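Local atomic coordinates of L-aspartate semialdehyde sulfurtransferase (Methanocaldococcus jannaschii, PDB entry 3KPB), a protein that probably works with a partner protein to condense sulfide with aspartate semialdehyde into homocysteine, and binds S-adenosylmethionine and methylthioadenosine through its CBS domains. Residues P11-S16 against R103-I108. Residues are numbered along the deposited sequence; the frame is centred on the assembly and turned at random.
Sequences PITAHS and RRVVGI
Pro11 lays its ring against the backbone of Val105, Val106 and Gly107, a small worked example of how two CBS repeats can meet without exchanging a hydrogen bond. The ring carbons share two carbonyl oxygens. CG of Pro11 comes to 3.6 Å from the O of Val105, and CD of Pro11 sits 3.8 Å from the O of Val106. CB of Pro11 also lies 3.9 Å from CA of Gly107. The two carbonyls can be approached together because the chain kinks here: Val106 and Gly107 both pair with Val98 of the neighbouring strand in a classic beta bulge, the first with a psi of only -17°. The ring thus packs on the backbone of Gly107, with CA of Pro11 4.3 Å from CA of Gly107.

Beside this, Val105 and Thr13 touch methyl to methyl. With CG1 of Val105 anti to its backbone N (chi1 177°), that methyl meets CG2 of Thr13 tip to tip at 3.9 Å, while CB of Pro11 lies 4.2 Å from the same CG1. Val105 also packs on Val38 and Leu44 of the first repeat, and Thr13 shares Val38, so the valine of the second repeat joins an apolar cluster belonging to the first.

Ile12, a methylthioadenosine-binding residue, lies between Pro11 and Thr13 in the chain, and its CB points away from 103-108. Van der Waals contact over a modest 171 Å², with no directional bond between the two segments, could shift more easily than a hydrogen-bonded pairing, which is compatible with the ligand-driven open-to-closed change of the CBS pair.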
ATOM      1  N   PRO A  11      18.034  -8.798   6.360  1.00 21.91           N
ATOM      2  CA  PRO A  11      17.062  -7.775   6.716  1.00 20.80           C
ATOM      3  C   PRO A  11      17.446  -6.431   6.094  1.00 19.54           C
ATOM      4  O   PRO A  11      18.630  -6.159   5.893  1.00 19.65           O
ATOM      5  CB  PRO A  11      17.151  -7.718   8.245  1.00 20.86           C
ATOM      6  CG  PRO A  11      18.519  -8.182   8.571  1.00 21.57           C
ATOM      7  CD  PRO A  11      18.958  -9.110   7.473  1.00 22.02           C
ATOM      8  N   ILE A  12      16.449  -5.619   5.758  1.00 17.77           N
ATOM      9  CA  ILE A  12      16.691  -4.247   5.325  1.00 17.21           C
ATOM     10  C   ILE A  12      15.988  -3.350   6.334  1.00 16.67           C
ATOM     11  O   ILE A  12      14.765  -3.419   6.493  1.00 16.85           O
ATOM     12  CB  ILE A  12      16.193  -3.975   3.884  1.00 17.17           C
ATOM     13  CG1 ILE A  12      16.999  -4.813   2.883  1.00 18.17           C
ATOM     14  CG2 ILE A  12      16.304  -2.481   3.553  1.00 17.01           C
ATOM     15  CD1 ILE A  12      16.397  -4.898   1.504  1.00 19.67           C
ATOM     16  N   THR A  13      16.774  -2.523   7.025  1.00 16.16           N
ATOM     17  CA  THR A  13      16.260  -1.644   8.074  1.00 15.49           C
ATOM     18  C   THR A  13      16.760  -0.219   7.847  1.00 15.87           C
ATOM     19  O   THR A  13      17.625   0.017   6.998  1.00 16.43           O
ATOM     20  CB  THR A  13      16.701  -2.113   9.483  1.00 15.72           C
ATOM     21  OG1 THR A  13      18.129  -2.053   9.582  1.00 16.44           O
ATOM     22  CG2 THR A  13      16.231  -3.541   9.764  1.00 14.47           C
ATOM     23  N   ALA A  14      16.233   0.721   8.631  1.00 15.58           N
ATOM     24  CA  ALA A  14      16.661   2.117   8.586  1.00 15.92           C
ATOM     25  C   ALA A  14      16.628   2.708   9.983  1.00 16.29           C
ATOM     26  O   ALA A  14      15.949   2.185  10.870  1.00 16.01           O
ATOM     27  CB  ALA A  14      15.765   2.919   7.656  1.00 15.96           C
ATOM     28  N   HIS A  15      17.363   3.798  10.177  1.00 17.10           N
ATOM     29  CA  HIS A  15      17.307   4.540  11.431  1.00 17.92           C
ATOM     30  C   HIS A  15      16.160   5.556  11.425  1.00 17.48           C
ATOM     31  O   HIS A  15      15.659   5.923  10.359  1.00 17.44           O
ATOM     32  CB  HIS A  15      18.652   5.205  11.704  1.00 18.55           C
ATOM     33  CG  HIS A  15      19.758   4.229  11.959  1.00 20.28           C
ATOM     34  ND1 HIS A  15      19.682   3.267  12.945  1.00 22.27           N
ATOM     35  CD2 HIS A  15      20.967   4.070  11.372  1.00 22.09           C
ATOM     36  CE1 HIS A  15      20.791   2.552  12.945  1.00 22.89           C
ATOM     37  NE2 HIS A  15      21.589   3.019  12.002  1.00 23.01           N
ATOM     38  N   SER A  16      15.738   5.998  12.610  1.00 17.32           N
ATOM     39  CA  SER A  16      14.555   6.855  12.725  1.00 17.35           C
ATOM     40  C   SER A  16      14.805   8.330  12.408  1.00 17.55           C
ATOM     41  O   SER A  16      13.858   9.079  12.156  1.00 17.45           O
ATOM     42  CB  SER A  16      13.912   6.711  14.111  1.00 17.58           C
ATOM     43  OG  SER A  16      14.626   7.435  15.100  1.00 18.68           O
ATOM     44  N   ARG A 103      15.645  -8.138  20.670  1.00 17.22           N
ATOM     45  CA  ARG A 103      14.935  -7.156  19.830  1.00 18.14           C
ATOM     46  C   ARG A 103      15.700  -6.709  18.575  1.00 17.75           C
ATOM     47  O   ARG A 103      15.378  -5.678  17.972  1.00 17.62           O
ATOM     48  CB  ARG A 103      14.462  -5.950  20.662  1.00 18.74           C
ATOM     49  CG  ARG A 103      13.058  -6.097  21.208  1.00 21.56           C
ATOM     50  CD  ARG A 103      12.085  -5.262  20.402  1.00 25.46           C
ATOM     51  NE  ARG A 103      10.780  -5.905  20.286  1.00 28.27           N
ATOM     52  CZ  ARG A 103       9.699  -5.335  19.761  1.00 29.34           C
ATOM     53  NH1 ARG A 103       9.747  -4.088  19.307  1.00 30.29           N
ATOM     54  NH2 ARG A 103       8.560  -6.014  19.699  1.00 30.35           N
ATOM     55  N   ARG A 104      16.703  -7.488  18.177  1.00 17.50           N
ATOM     56  CA  ARG A 104      17.370  -7.271  16.891  1.00 17.67           C
ATOM     57  C   ARG A 104      16.479  -7.759  15.752  1.00 17.55           C
ATOM     58  O   ARG A 104      15.759  -8.746  15.899  1.00 17.73           O
ATOM     59  CB  ARG A 104      18.706  -8.011  16.826  1.00 17.91           C
ATOM     60  CG  ARG A 104      19.722  -7.534  17.826  1.00 19.66           C
ATOM     61  CD  ARG A 104      21.089  -8.122  17.546  1.00 22.04           C
ATOM     62  NE  ARG A 104      22.021  -7.683  18.576  1.00 24.20           N
ATOM     63  CZ  ARG A 104      22.741  -6.568  18.519  1.00 25.34           C
ATOM     64  NH1 ARG A 104      22.667  -5.764  17.460  1.00 26.13           N
ATOM     65  NH2 ARG A 104      23.549  -6.259  19.531  1.00 25.96           N
ATOM     66  N   VAL A 105      16.541  -7.080  14.611  1.00 17.16           N
ATOM     67  CA  VAL A 105      15.732  -7.482  13.463  1.00 17.06           C
ATOM     68  C   VAL A 105      16.507  -8.502  12.631  1.00 17.43           C
ATOM     69  O   VAL A 105      17.558  -8.182  12.073  1.00 17.99           O
ATOM     70  CB  VAL A 105      15.307  -6.257  12.600  1.00 16.61           C
ATOM     71  CG1 VAL A 105      14.534  -6.704  11.364  1.00 16.82           C
ATOM     72  CG2 VAL A 105      14.468  -5.277  13.427  1.00 16.57           C
ATOM     73  N   VAL A 106      15.997  -9.728  12.547  1.00 17.74           N
ATOM     74  CA  VAL A 106      16.726 -10.781  11.833  1.00 18.58           C
ATOM     75  C   VAL A 106      16.219 -10.974  10.402  1.00 18.67           C
ATOM     76  O   VAL A 106      16.896 -11.587   9.569  1.00 19.08           O
ATOM     77  CB  VAL A 106      16.754 -12.126  12.616  1.00 18.83           C
ATOM     78  CG1 VAL A 106      17.557 -11.977  13.911  1.00 19.69           C
ATOM     79  CG2 VAL A 106      15.347 -12.622  12.902  1.00 19.55           C
ATOM     80  N   GLY A 107      15.023 -10.456  10.127  1.00 18.61           N
ATOM     81  CA  GLY A 107      14.448 -10.511   8.790  1.00 18.73           C
ATOM     82  C   GLY A 107      13.038  -9.963   8.764  1.00 18.66           C
ATOM     83  O   GLY A 107      12.597  -9.307   9.713  1.00 18.23           O
ATOM     84  N   ILE A 108      12.336 -10.229   7.668  1.00 19.04           N
ATOM     85  CA  ILE A 108      10.932  -9.869   7.542  1.00 20.22           C
ATOM     86  C   ILE A 108      10.195 -10.940   6.746  1.00 20.41           C
ATOM     87  O   ILE A 108      10.748 -11.530   5.811  1.00 20.41           O
ATOM     88  CB  ILE A 108      10.736  -8.457   6.922  1.00 20.45           C
ATOM     89  CG1 ILE A 108       9.254  -8.065   6.931  1.00 21.34           C
ATOM     90  CG2 ILE A 108      11.322  -8.390   5.506  1.00 21.17           C
ATOM     91  CD1 ILE A 108       9.011  -6.583   7.050  1.00 22.43           C
TER